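Local coordinates for PaxB (Photorhabdus luminescens, PDB 6EK4), which probably serves as one component of a two-component alpha-helical pore-forming toxin of the YaxAB type, working with a partner protein to perforate membranes, at residues 15-20 with 303-308; 27-32 with 289-294; 33-38 with 285-290; 44-49 with 143-148; 154-159 with 279-284. One frame throughout, in Å; residues are numbered along the deposited sequence.

Contact 1. Residues 15-20 with 303-308; sequences PEINVK and AKLEQA
The ring of Pro15 lies against helix 247-321 by its CB and CG corner, with Lys304 on one part of it and the flat amide of Gln307 on another. Pro15 CB sits 4.0 Å from CB of Lys304, while Pro15 CG comes within 4.1 Å of Gln307 CD, the extended glutamine running at a slant to the ring. CD reaches the methyl of Ala308, whose small side chain suits a place where the incoming chain lies close to the helix.

Two residues on, Ile17 is the buried apolar anchor. With CG1 anti to the carbonyl carbon (chi1 -48°) and CD1 extended beyond it, the branch lies alongside Lys304, Ile17 CG1 to Lys304 CB 3.7 Å, and meets Leu305, Ile17 CD1 to Leu305 CD2 3.7 Å. Lys304 stretches the other way, its aliphatic carbons passing Glu16 O. Phe339 of helix 326-348 also touches Ile17, and Gln346 holds the backbone on both flanks of Asn18.

Asn18 turns from the interface and accepts a weak bond from Lys20 N at OD1 (3.1 Å). It is the N-cap of helix 19-35; the contact itself is an N-terminal arm docked on the long helix just before that cap.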
# COMPACT_ATOMS: atom_id res chain seq x y z
N PRO A 15 -18.33 7.35 21.18
CA PRO A 15 -17.97 7.02 19.80
C PRO A 15 -18.07 5.53 19.48
O PRO A 15 -17.79 4.70 20.35
CB PRO A 15 -16.50 7.47 19.70
CG PRO A 15 -16.26 8.36 20.86
CD PRO A 15 -17.19 7.89 21.94
N GLU A 16 -18.48 5.20 18.26
CA GLU A 16 -18.47 3.81 17.79
C GLU A 16 -17.07 3.51 17.25
O GLU A 16 -16.63 4.11 16.27
CB GLU A 16 -19.53 3.60 16.70
CG GLU A 16 -19.74 2.14 16.29
CD GLU A 16 -20.54 1.32 17.31
OE1 GLU A 16 -20.85 0.15 17.01
OE2 GLU A 16 -20.85 1.83 18.41
N ILE A 17 -16.38 2.58 17.91
CA ILE A 17 -15.00 2.25 17.58
C ILE A 17 -14.89 0.81 17.09
O ILE A 17 -15.41 -0.11 17.73
CB ILE A 17 -14.06 2.45 18.79
CG1 ILE A 17 -14.33 3.81 19.45
CG2 ILE A 17 -12.60 2.34 18.38
CD1 ILE A 17 -13.45 4.12 20.65
N ASN A 18 -14.22 0.62 15.96
CA ASN A 18 -13.92 -0.70 15.43
C ASN A 18 -12.42 -0.98 15.60
O ASN A 18 -11.59 -0.48 14.84
CB ASN A 18 -14.32 -0.78 13.95
CG ASN A 18 -14.37 -2.21 13.43
OD1 ASN A 18 -13.68 -3.10 13.92
ND2 ASN A 18 -15.20 -2.44 12.41
N VAL A 19 -12.09 -1.77 16.62
CA VAL A 19 -10.69 -2.09 16.92
C VAL A 19 -10.07 -3.09 15.92
O VAL A 19 -8.85 -3.21 15.84
CB VAL A 19 -10.50 -2.62 18.36
CG1 VAL A 19 -10.79 -1.52 19.37
CG2 VAL A 19 -11.37 -3.84 18.63
N LYS A 20 -10.92 -3.80 15.18
CA LYS A 20 -10.45 -4.68 14.10
C LYS A 20 -9.88 -3.85 12.95
O LYS A 20 -8.81 -4.15 12.43
CB LYS A 20 -11.58 -5.58 13.59
CG LYS A 20 -11.11 -6.71 12.69
CD LYS A 20 -12.28 -7.51 12.13
CE LYS A 20 -11.79 -8.71 11.33
NZ LYS A 20 -12.87 -9.31 10.50
N ALA A 303 -8.06 7.95 17.59
CA ALA A 303 -8.55 9.22 18.11
C ALA A 303 -9.86 9.06 18.88
O ALA A 303 -10.11 9.78 19.85
CB ALA A 303 -8.73 10.22 16.98
N LYS A 304 -10.69 8.10 18.45
CA LYS A 304 -11.96 7.83 19.12
C LYS A 304 -11.76 7.17 20.49
O LYS A 304 -12.60 7.34 21.38
CB LYS A 304 -12.86 6.96 18.23
CG LYS A 304 -13.42 7.68 17.03
CD LYS A 304 -14.17 6.74 16.10
CE LYS A 304 -14.64 7.45 14.84
NZ LYS A 304 -15.45 6.55 13.96
N LEU A 305 -10.67 6.42 20.66
CA LEU A 305 -10.32 5.85 21.96
C LEU A 305 -9.91 6.95 22.94
O LEU A 305 -10.37 6.97 24.08
CB LEU A 305 -9.19 4.82 21.82
CG LEU A 305 -9.54 3.51 21.11
CD1 LEU A 305 -8.27 2.79 20.68
CD2 LEU A 305 -10.39 2.62 22.00
N GLU A 306 -9.06 7.86 22.48
CA GLU A 306 -8.66 9.03 23.26
C GLU A 306 -9.89 9.86 23.65
O GLU A 306 -10.02 10.31 24.79
CB GLU A 306 -7.68 9.90 22.47
CG GLU A 306 -7.08 11.06 23.25
CD GLU A 306 -6.32 12.04 22.37
OE1 GLU A 306 -6.07 11.73 21.18
OE2 GLU A 306 -5.98 13.14 22.87
N GLN A 307 -10.77 10.08 22.68
CA GLN A 307 -12.00 10.84 22.89
C GLN A 307 -12.90 10.15 23.92
O GLN A 307 -13.44 10.81 24.81
CB GLN A 307 -12.75 11.01 21.57
CG GLN A 307 -13.95 11.94 21.64
CD GLN A 307 -14.67 12.09 20.30
OE1 GLN A 307 -14.08 11.86 19.24
NE2 GLN A 307 -15.93 12.48 20.35
N ALA A 308 -13.05 8.84 23.79
CA ALA A 308 -13.88 8.05 24.70
C ALA A 308 -13.44 8.20 26.16
O ALA A 308 -14.27 8.41 27.04
CB ALA A 308 -13.88 6.58 24.30

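Contact 2. Residues 27-32 with 289-294; sequences KNIWRL and HQIDKE
Ile29 and Leu32 of one helix close on Ile291 and the carbon chain of Glu294 of the other, and this is the tight half of the contact. Ile29 CG1 lies 3.6 Å from Glu294 CB, the two side chains alongside each other and pointing opposite ways. Leu32 CB packs on Ile291 CG1 at 3.8 Å, and the CD1 methyl of Leu32 rests on CG of Gln290. Branched residues suit this buried strip, filling the seam between two almost antiparallel helices whose axes come within 9.3 Å at 164°.

Toward solvent the grip is looser. Glu294, bent at chi2 (-72°), curls back to Asn28, whose ND2 gives weak hydrogen bonds to Glu294 OE2 (3.3 Å) and OE1 (3.5 Å); the amide and carboxylate planes stand 70° apart. The other end of that amide is turned to its own helix: Asn28 OD1 is bonded to Gln24 and more weakly to the exposed Arg31, whose NH2 donates from the guanidinium edge at 3.4 Å.

The pair also meets helix 42-73, with Ile29 touching Ser51 and Ser54, and Ile291 touching Thr47; Asp292 faces the loop residues Ile145 and Leu146.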
# COMPACT_ATOMS: atom_id res chain seq x y z
N LYS A 27 -1.50 -4.10 11.11
CA LYS A 27 -0.99 -5.32 10.47
C LYS A 27 -0.59 -5.06 9.01
O LYS A 27 0.44 -5.55 8.56
CB LYS A 27 -2.07 -6.42 10.54
CG LYS A 27 -1.70 -7.75 9.89
CD LYS A 27 -0.56 -8.44 10.62
CE LYS A 27 -0.38 -9.88 10.14
NZ LYS A 27 0.66 -10.60 10.91
N ASN A 28 -1.39 -4.28 8.30
CA ASN A 28 -1.12 -3.94 6.90
C ASN A 28 0.09 -3.02 6.73
O ASN A 28 0.80 -3.12 5.73
CB ASN A 28 -2.35 -3.29 6.25
CG ASN A 28 -3.52 -4.25 6.13
OD1 ASN A 28 -3.35 -5.47 6.12
ND2 ASN A 28 -4.73 -3.69 6.03
N ILE A 29 0.30 -2.13 7.69
CA ILE A 29 1.46 -1.23 7.66
C ILE A 29 2.75 -2.03 7.84
O ILE A 29 3.74 -1.76 7.16
CB ILE A 29 1.35 -0.11 8.72
CG1 ILE A 29 0.29 0.91 8.29
CG2 ILE A 29 2.68 0.60 8.92
CD1 ILE A 29 -0.17 1.84 9.39
N TRP A 30 2.74 -3.01 8.74
CA TRP A 30 3.89 -3.89 8.94
C TRP A 30 4.23 -4.65 7.66
O TRP A 30 5.39 -4.68 7.24
CB TRP A 30 3.61 -4.89 10.07
CG TRP A 30 4.76 -5.82 10.34
CD1 TRP A 30 4.97 -7.05 9.79
CD2 TRP A 30 5.86 -5.58 11.23
NE1 TRP A 30 6.14 -7.59 10.28
CE2 TRP A 30 6.70 -6.71 11.16
CE3 TRP A 30 6.22 -4.52 12.07
CZ2 TRP A 30 7.88 -6.81 11.91
CZ3 TRP A 30 7.38 -4.62 12.81
CH2 TRP A 30 8.20 -5.76 12.73
N ARG A 31 3.22 -5.27 7.06
CA ARG A 31 3.39 -6.04 5.83
C ARG A 31 3.92 -5.17 4.69
O ARG A 31 4.85 -5.57 3.99
CB ARG A 31 2.06 -6.69 5.42
CG ARG A 31 2.14 -7.60 4.21
CD ARG A 31 0.83 -8.32 3.95
NE ARG A 31 -0.33 -7.42 4.00
CZ ARG A 31 -0.66 -6.55 3.04
NH1 ARG A 31 0.07 -6.43 1.93
NH2 ARG A 31 -1.73 -5.78 3.20
N LEU A 32 3.33 -4.00 4.52
CA LEU A 32 3.72 -3.08 3.45
C LEU A 32 5.10 -2.46 3.68
O LEU A 32 5.86 -2.27 2.73
CB LEU A 32 2.68 -1.97 3.28
CG LEU A 32 1.34 -2.41 2.69
CD1 LEU A 32 0.26 -1.37 2.95
CD2 LEU A 32 1.47 -2.68 1.19
N HIS A 289 2.25 5.20 -0.29
CA HIS A 289 0.94 5.86 -0.35
C HIS A 289 -0.12 5.07 0.41
O HIS A 289 -0.99 5.65 1.06
CB HIS A 289 0.49 6.05 -1.81
CG HIS A 289 0.94 7.34 -2.41
ND1 HIS A 289 0.12 8.44 -2.52
CD2 HIS A 289 2.13 7.71 -2.95
CE1 HIS A 289 0.78 9.43 -3.09
NE2 HIS A 289 2.00 9.02 -3.37
N GLN A 290 -0.05 3.74 0.31
CA GLN A 290 -0.96 2.85 1.03
C GLN A 290 -0.70 2.90 2.54
O GLN A 290 -1.64 2.86 3.33
CB GLN A 290 -0.83 1.41 0.52
CG GLN A 290 -1.84 0.43 1.09
CD GLN A 290 -3.28 0.84 0.83
OE1 GLN A 290 -4.14 0.71 1.70
NE2 GLN A 290 -3.55 1.34 -0.37
N ILE A 291 0.57 3.00 2.93
CA ILE A 291 0.94 3.12 4.35
C ILE A 291 0.33 4.38 4.98
O ILE A 291 -0.11 4.34 6.13
CB ILE A 291 2.47 3.09 4.55
CG1 ILE A 291 2.99 1.65 4.42
CG2 ILE A 291 2.87 3.65 5.91
CD1 ILE A 291 4.49 1.54 4.28
N ASP A 292 0.29 5.47 4.22
CA ASP A 292 -0.34 6.71 4.69
C ASP A 292 -1.85 6.55 4.84
O ASP A 292 -2.45 7.09 5.77
CB ASP A 292 -0.03 7.87 3.75
CG ASP A 292 -0.42 9.22 4.35
OD1 ASP A 292 0.22 9.63 5.34
OD2 ASP A 292 -1.36 9.86 3.84
N LYS A 293 -2.47 5.80 3.92
CA LYS A 293 -3.91 5.56 3.96
C LYS A 293 -4.29 4.58 5.07
O LYS A 293 -5.36 4.71 5.67
CB LYS A 293 -4.41 5.06 2.61
CG LYS A 293 -4.39 6.12 1.52
CD LYS A 293 -4.80 5.57 0.17
CE LYS A 293 -4.67 6.62 -0.92
NZ LYS A 293 -4.95 6.08 -2.28
N GLU A 294 -3.43 3.60 5.34
CA GLU A 294 -3.62 2.69 6.47
C GLU A 294 -3.40 3.42 7.80
O GLU A 294 -4.08 3.14 8.78
CB GLU A 294 -2.67 1.49 6.37
CG GLU A 294 -2.91 0.58 5.17
CD GLU A 294 -4.18 -0.26 5.26
OE1 GLU A 294 -4.86 -0.22 6.31
OE2 GLU A 294 -4.50 -0.96 4.28

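Contact 3. Residues 33-38 with 285-290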
# COMPACT_ATOMS: atom_id res chain seq x y z
N SER A 33 5.43 -2.15 4.93
CA SER A 33 6.71 -1.51 5.25
C SER A 33 7.92 -2.42 5.03
O SER A 33 9.05 -1.93 4.97
CB SER A 33 6.71 -1.00 6.70
OG SER A 33 6.56 -2.08 7.61
N HIS A 34 7.69 -3.73 4.93
CA HIS A 34 8.77 -4.70 4.75
C HIS A 34 8.91 -5.22 3.31
O HIS A 34 10.00 -5.64 2.91
CB HIS A 34 8.60 -5.86 5.72
CG HIS A 34 8.90 -5.50 7.14
ND1 HIS A 34 7.95 -4.96 7.99
CD2 HIS A 34 10.04 -5.58 7.86
CE1 HIS A 34 8.50 -4.73 9.17
NE2 HIS A 34 9.77 -5.09 9.12
N GLN A 35 7.83 -5.21 2.54
CA GLN A 35 7.86 -5.65 1.14
C GLN A 35 8.13 -4.49 0.17
O GLN A 35 8.66 -4.70 -0.92
CB GLN A 35 6.57 -6.38 0.76
CG GLN A 35 5.35 -5.48 0.55
CD GLN A 35 4.07 -6.27 0.34
OE1 GLN A 35 3.94 -7.40 0.81
NE2 GLN A 35 3.11 -5.67 -0.35
N GLN A 36 7.74 -3.28 0.57
CA GLN A 36 7.98 -2.06 -0.22
C GLN A 36 9.47 -1.90 -0.56
O GLN A 36 10.33 -1.97 0.33
CB GLN A 36 7.46 -0.83 0.54
CG GLN A 36 7.97 0.53 0.06
CD GLN A 36 9.12 1.07 0.89
OE1 GLN A 36 9.29 0.71 2.06
NE2 GLN A 36 9.91 1.96 0.30
N LYS A 37 9.75 -1.69 -1.84
CA LYS A 37 11.12 -1.50 -2.32
C LYS A 37 11.19 -0.35 -3.34
O LYS A 37 11.45 -0.57 -4.52
CB LYS A 37 11.66 -2.80 -2.93
CG LYS A 37 11.92 -3.89 -1.90
CD LYS A 37 12.21 -5.24 -2.55
CE LYS A 37 12.36 -6.33 -1.50
NZ LYS A 37 12.75 -7.64 -2.09
N SER A 38 10.95 0.86 -2.85
CA SER A 38 11.07 2.08 -3.66
C SER A 38 12.54 2.49 -3.83
O SER A 38 12.88 3.19 -4.78
CB SER A 38 10.26 3.22 -3.04
OG SER A 38 10.71 3.53 -1.73
N ILE A 285 6.54 3.04 -4.28
CA ILE A 285 5.90 4.33 -4.01
C ILE A 285 4.40 4.15 -3.71
O ILE A 285 3.86 4.84 -2.85
CB ILE A 285 6.10 5.32 -5.18
CG1 ILE A 285 7.57 5.76 -5.24
CG2 ILE A 285 5.21 6.55 -5.02
CD1 ILE A 285 7.95 6.46 -6.53
N GLU A 286 3.75 3.23 -4.41
CA GLU A 286 2.34 2.92 -4.17
C GLU A 286 2.09 2.28 -2.80
O GLU A 286 1.03 2.47 -2.21
CB GLU A 286 1.75 2.04 -5.28
CG GLU A 286 1.04 2.81 -6.37
CD GLU A 286 -0.20 3.55 -5.88
OE1 GLU A 286 -0.77 3.15 -4.83
OE2 GLU A 286 -0.61 4.53 -6.53
N ASP A 287 3.07 1.52 -2.30
CA ASP A 287 2.98 0.94 -0.96
C ASP A 287 3.12 2.02 0.12
O ASP A 287 2.46 1.94 1.16
CB ASP A 287 4.04 -0.15 -0.75
CG ASP A 287 3.78 -1.40 -1.59
OD1 ASP A 287 2.60 -1.71 -1.87
OD2 ASP A 287 4.76 -2.08 -1.95
N VAL A 288 3.97 3.01 -0.12
CA VAL A 288 4.15 4.13 0.81
C VAL A 288 2.87 4.97 0.87
O VAL A 288 2.46 5.41 1.95
CB VAL A 288 5.35 5.02 0.44
CG1 VAL A 288 5.42 6.25 1.33
CG2 VAL A 288 6.65 4.24 0.54
N HIS A 289 2.25 5.20 -0.29
CA HIS A 289 0.94 5.86 -0.35
C HIS A 289 -0.12 5.07 0.41
O HIS A 289 -0.99 5.65 1.06
CB HIS A 289 0.49 6.05 -1.81
CG HIS A 289 0.94 7.34 -2.41
ND1 HIS A 289 0.12 8.44 -2.52
CD2 HIS A 289 2.13 7.71 -2.95
CE1 HIS A 289 0.78 9.43 -3.09
NE2 HIS A 289 2.00 9.02 -3.37
N GLN A 290 -0.05 3.74 0.31
CA GLN A 290 -0.96 2.85 1.03
C GLN A 290 -0.70 2.90 2.54
O GLN A 290 -1.64 2.86 3.33
CB GLN A 290 -0.83 1.41 0.52
CG GLN A 290 -1.84 0.43 1.09
CD GLN A 290 -3.28 0.84 0.83
OE1 GLN A 290 -4.14 0.71 1.70
NE2 GLN A 290 -3.55 1.34 -0.37
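Gln36 and Asp287 lie side by side but head in opposite directions, with Gln36 CB 3.7 Å from Asp287 CB, while amide and carboxylate stand nearly perpendicular, 84° apart. Gln36 is the first residue to leave helix 19-35. Its CG is anti to the backbone N (chi1 163°), and a bend at chi2 then swings the amide end aslant over Val288, with Gln36 CG and NE2 both 4.0 Å from Val288 CG2. The Asp287 carboxylate brings OD2 to 3.7 Å from Gln36 CA.

Farther along the turn, Ser38 points CB at the long helix, 3.9 Å from Ile285 N; so small a residue lets the backbones draw near. Behind Val288 and Ile285, Leu149 and Leu153 of helix 149-193 continue the apolar packing, while Thr47 touches Gln36.

No hydrogen bond is assigned between the two segments. Although the residues are mostly polar, they meet largely through carbon, consistent with van der Waals packing and not charge pairing across these segments.

Contact 4. Residues 44-49 with 143-148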
# COMPACT_ATOMS: atom_id res chain seq x y z
N GLN A 44 12.34 4.22 3.44
CA GLN A 44 12.37 2.85 3.97
C GLN A 44 12.51 2.85 5.49
O GLN A 44 11.89 2.04 6.17
CB GLN A 44 13.52 2.06 3.34
CG GLN A 44 13.31 0.56 3.34
CD GLN A 44 14.42 -0.18 2.62
OE1 GLN A 44 14.21 -0.71 1.52
NE2 GLN A 44 15.60 -0.21 3.22
N GLU A 45 13.33 3.76 6.02
CA GLU A 45 13.52 3.89 7.46
C GLU A 45 12.29 4.52 8.13
O GLU A 45 11.86 4.06 9.18
CB GLU A 45 14.76 4.73 7.77
CG GLU A 45 15.18 4.68 9.23
CD GLU A 45 16.30 5.65 9.55
OE1 GLU A 45 17.15 5.92 8.68
OE2 GLU A 45 16.34 6.14 10.70
N LYS A 46 11.75 5.57 7.52
CA LYS A 46 10.58 6.26 8.06
C LYS A 46 9.35 5.35 8.12
O LYS A 46 8.56 5.43 9.06
CB LYS A 46 10.26 7.52 7.26
CG LYS A 46 11.18 8.70 7.54
CD LYS A 46 10.63 9.97 6.93
CE LYS A 46 11.66 11.09 6.92
NZ LYS A 46 11.10 12.35 6.36
N THR A 47 9.18 4.50 7.11
CA THR A 47 8.07 3.54 7.09
C THR A 47 8.19 2.51 8.21
O THR A 47 7.19 2.08 8.78
CB THR A 47 7.96 2.81 5.74
OG1 THR A 47 9.25 2.31 5.35
CG2 THR A 47 7.44 3.74 4.66
N LEU A 48 9.43 2.13 8.53
CA LEU A 48 9.68 1.23 9.65
C LEU A 48 9.39 1.90 11.00
O LEU A 48 8.98 1.24 11.94
CB LEU A 48 11.12 0.70 9.62
CG LEU A 48 11.47 -0.25 8.47
CD1 LEU A 48 12.97 -0.48 8.40
CD2 LEU A 48 10.73 -1.57 8.60
N ARG A 49 9.60 3.22 11.07
CA ARG A 49 9.23 3.98 12.27
C ARG A 49 7.72 4.00 12.46
O ARG A 49 7.23 3.88 13.58
CB ARG A 49 9.73 5.43 12.18
CG ARG A 49 11.24 5.60 12.25
CD ARG A 49 11.62 7.05 12.06
NE ARG A 49 13.04 7.24 11.81
CZ ARG A 49 13.59 8.38 11.38
NH1 ARG A 49 12.84 9.46 11.16
NH2 ARG A 49 14.90 8.45 11.18
N VAL A 143 5.66 11.31 11.65
CA VAL A 143 6.59 10.82 10.63
C VAL A 143 6.08 11.27 9.26
O VAL A 143 4.99 10.87 8.84
CB VAL A 143 6.73 9.29 10.65
CG1 VAL A 143 7.72 8.83 9.59
CG2 VAL A 143 7.16 8.81 12.03
N VAL A 144 6.86 12.09 8.57
CA VAL A 144 6.46 12.66 7.28
C VAL A 144 7.00 11.80 6.14
O VAL A 144 8.21 11.63 6.01
CB VAL A 144 6.96 14.11 7.11
CG1 VAL A 144 6.34 14.75 5.88
CG2 VAL A 144 6.65 14.93 8.35
N ILE A 145 6.09 11.27 5.31
CA ILE A 145 6.47 10.37 4.21
C ILE A 145 6.02 10.82 2.81
O ILE A 145 6.58 10.36 1.81
CB ILE A 145 5.95 8.93 4.45
CG1 ILE A 145 4.46 8.93 4.82
CG2 ILE A 145 6.76 8.26 5.55
CD1 ILE A 145 3.81 7.57 4.77
N LEU A 146 5.03 11.71 2.73
CA LEU A 146 4.45 12.12 1.44
C LEU A 146 5.03 13.40 0.85
O LEU A 146 4.46 13.97 -0.09
CB LEU A 146 2.92 12.26 1.57
CG LEU A 146 2.11 11.01 1.93
CD1 LEU A 146 0.63 11.33 1.87
CD2 LEU A 146 2.45 9.84 1.02
N GLU A 147 6.17 13.87 1.37
CA GLU A 147 6.85 15.03 0.79
C GLU A 147 7.41 14.69 -0.59
O GLU A 147 8.26 13.80 -0.72
CB GLU A 147 7.97 15.53 1.71
CG GLU A 147 7.49 16.42 2.84
CD GLU A 147 8.60 16.87 3.77
OE1 GLU A 147 8.29 17.53 4.78
OE2 GLU A 147 9.78 16.57 3.50
N ARG A 148 6.92 15.39 -1.60
CA ARG A 148 7.26 15.16 -3.02
C ARG A 148 7.29 13.69 -3.44
O ARG A 148 8.16 13.26 -4.20
CB ARG A 148 8.57 15.87 -3.40
CG ARG A 148 9.82 15.42 -2.65
CD ARG A 148 11.07 15.96 -3.33
NE ARG A 148 12.21 16.03 -2.41
CZ ARG A 148 13.39 16.56 -2.71
NH1 ARG A 148 13.61 17.08 -3.92
NH2 ARG A 148 14.35 16.58 -1.80
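The ammonium of Lys46 donates to the backbone oxygen of Val144, Lys46 NZ to Val144 O 3.0 Å. The nitrogen lies in the carbonyl plane, with a C=O...N angle of 155°. A fully extended chain beyond CG carries it there, with chi1 at -76° setting CG beside the backbone N, so that the methylenes run along the loop before the ammonium reaches the carbonyl.

Those methylenes are also packing material. Lys46 CB sits 3.7 Å from Val143 CG1 and 4.0 Å from Ile145 CG2. One turn later Arg49 adds its CB against Val143 CG2 at 4.2 Å. Its guanidinium turns back to its own helix, where Arg49 NH2 makes a salt bridge of 2.8 Å with Glu45 OE2, approached from well above the carboxylate plane.

Val143 and Ile145 reach further in, both touching Ile50, and Ile145 also rests on Val288 of helix 247-321, whose Arg295 binds the carbonyl of Val143. The beta-branched Val143 and Val144 suit the extended start of this link. Because a long lysine is both greasy and charged, it can seal the apolar edge and tie down a loop carbonyl; the nearby carboxylate of Glu147, not in contact, probably adds mild electrostatic support.

Contact 5. Residues 154-159 with 279-284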
# COMPACT_ATOMS: atom_id res chain seq x y z
N LYS A 154 5.17 10.67 -10.35
CA LYS A 154 5.02 11.26 -11.68
C LYS A 154 6.29 11.07 -12.51
O LYS A 154 6.22 10.81 -13.71
CB LYS A 154 4.67 12.75 -11.57
CG LYS A 154 4.01 13.31 -12.82
CD LYS A 154 3.92 14.83 -12.76
CE LYS A 154 3.04 15.37 -13.88
NZ LYS A 154 3.16 16.85 -14.03
N GLU A 155 7.45 11.20 -11.86
CA GLU A 155 8.75 11.05 -12.53
C GLU A 155 8.97 9.63 -13.04
O GLU A 155 9.39 9.43 -14.18
CB GLU A 155 9.88 11.45 -11.58
CG GLU A 155 11.28 11.32 -12.17
CD GLU A 155 12.38 11.71 -11.19
OE1 GLU A 155 12.15 12.59 -10.34
OE2 GLU A 155 13.48 11.12 -11.28
N GLU A 156 8.69 8.64 -12.19
CA GLU A 156 8.91 7.24 -12.53
C GLU A 156 7.94 6.76 -13.61
O GLU A 156 8.32 5.98 -14.49
CB GLU A 156 8.78 6.35 -11.29
CG GLU A 156 9.82 6.62 -10.21
CD GLU A 156 11.24 6.31 -10.64
OE1 GLU A 156 11.44 5.53 -11.60
OE2 GLU A 156 12.18 6.84 -10.01
N GLN A 157 6.70 7.23 -13.54
CA GLN A 157 5.69 6.88 -14.55
C GLN A 157 5.96 7.55 -15.90
O GLN A 157 5.58 7.01 -16.94
CB GLN A 157 4.29 7.23 -14.04
CG GLN A 157 3.79 6.30 -12.95
CD GLN A 157 2.44 6.69 -12.38
OE1 GLN A 157 1.65 5.83 -12.01
NE2 GLN A 157 2.18 7.99 -12.30
N GLU A 158 6.62 8.71 -15.87
CA GLU A 158 7.10 9.35 -17.09
C GLU A 158 8.28 8.57 -17.68
O GLU A 158 8.35 8.37 -18.89
CB GLU A 158 7.52 10.80 -16.84
CG GLU A 158 6.36 11.79 -16.82
CD GLU A 158 6.79 13.20 -16.47
OE1 GLU A 158 7.86 13.64 -16.93
OE2 GLU A 158 6.04 13.88 -15.73
N ARG A 159 9.19 8.12 -16.82
CA ARG A 159 10.33 7.30 -17.25
C ARG A 159 9.86 5.93 -17.74
O ARG A 159 10.43 5.38 -18.68
CB ARG A 159 11.35 7.13 -16.12
CG ARG A 159 12.71 6.64 -16.60
CD ARG A 159 13.62 6.21 -15.46
NE ARG A 159 14.74 5.38 -15.94
CZ ARG A 159 15.65 4.80 -15.17
NH1 ARG A 159 15.60 4.93 -13.85
NH2 ARG A 159 16.61 4.07 -15.72
N GLU A 279 9.24 -0.19 -12.55
CA GLU A 279 8.01 -0.86 -12.11
C GLU A 279 8.09 -1.29 -10.64
O GLU A 279 7.08 -1.27 -9.94
CB GLU A 279 7.69 -2.07 -12.99
CG GLU A 279 7.01 -1.70 -14.31
CD GLU A 279 6.39 -2.90 -15.02
OE1 GLU A 279 5.72 -3.72 -14.35
OE2 GLU A 279 6.57 -3.01 -16.25
N GLN A 280 9.27 -1.69 -10.19
CA GLN A 280 9.48 -2.03 -8.78
C GLN A 280 9.42 -0.78 -7.90
O GLN A 280 8.89 -0.83 -6.79
CB GLN A 280 10.82 -2.75 -8.58
CG GLN A 280 11.08 -3.14 -7.14
CD GLN A 280 12.10 -4.26 -7.00
OE1 GLN A 280 13.11 -4.29 -7.71
NE2 GLN A 280 11.85 -5.18 -6.08
N ARG A 281 9.97 0.32 -8.40
CA ARG A 281 9.98 1.58 -7.66
C ARG A 281 8.60 2.25 -7.62
O ARG A 281 8.24 2.86 -6.62
CB ARG A 281 11.03 2.54 -8.22
CG ARG A 281 12.46 2.12 -7.90
CD ARG A 281 13.45 3.25 -8.15
NE ARG A 281 13.52 3.61 -9.57
CZ ARG A 281 14.14 2.91 -10.51
NH1 ARG A 281 14.76 1.77 -10.22
NH2 ARG A 281 14.13 3.35 -11.76
N ILE A 282 7.84 2.13 -8.71
CA ILE A 282 6.46 2.60 -8.73
C ILE A 282 5.61 1.79 -7.75
O ILE A 282 4.76 2.34 -7.04
CB ILE A 282 5.85 2.53 -10.16
CG1 ILE A 282 6.51 3.57 -11.07
CG2 ILE A 282 4.34 2.77 -10.13
CD1 ILE A 282 6.37 3.28 -12.55
N ALA A 283 5.85 0.48 -7.71
CA ALA A 283 5.17 -0.41 -6.76
C ALA A 283 5.54 -0.05 -5.32
O ALA A 283 4.69 -0.11 -4.43
CB ALA A 283 5.53 -1.86 -7.04
N GLY A 284 6.79 0.33 -5.10
CA GLY A 284 7.26 0.77 -3.79
C GLY A 284 6.62 2.08 -3.36
O GLY A 284 6.20 2.22 -2.21
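Glu156 and Ile282 meet across an antiparallel helix pair, the packing from which the elongated helical body of this protein is built; the local axes lie 9.6 Å apart at 153°. Glu156 CB presses on Ile282 CG1 at 3.6 Å. From the next position Gln157 offers CG to Ile282 CD1 at 4.0 Å, crossing it at about a right angle. Ile282 thus packs against the carbon parts of two polar residues, a sensible economy at a surface seam. Beside this apolar patch is a long, weak salt bridge. Glu156 bends at chi2 and Arg281 at chi3 (-64°), so each long side chain folds toward the other, the carboxylate and guanidinium planes 75° apart.

Farther out, Leu153 touches Ile282 from the helix of Glu156 and Gln157. Arg159 stands near Arg281, and Glu156 may offset some of the like charge; Arg159 NH2 is weakly bonded to Gln274. On Arg281, NE and NH2 both donate weakly to the same oxygen, Glu156 OE1, each at 3.5 Å.

In the fold
Helix 247-321 supplies one side of contacts 1, 2, 3 and 5; contact 4 instead joins helix 42-73 to a loop. Contacts 1, 2 and 3 hold the N-terminal arm, helix 19-35 and the turn after it to that long helix, and contacts 2 and 3 share His289 and Gln290. Contact 3 is buried; contacts 1, 2 and 4 are partly so. Contacts 1 and 3 have no assigned hydrogen bond across them; contact 2 has weak amide-carboxylate ones and contact 4 one from a lysine to a carbonyl. Contact 5, on the surface, pairs packing on Ile282 with a long, weak salt bridge. Contacts 2, 3 and 4 touch one another; contact 1 lies apart, its centre about 37 Å from that of contact 5.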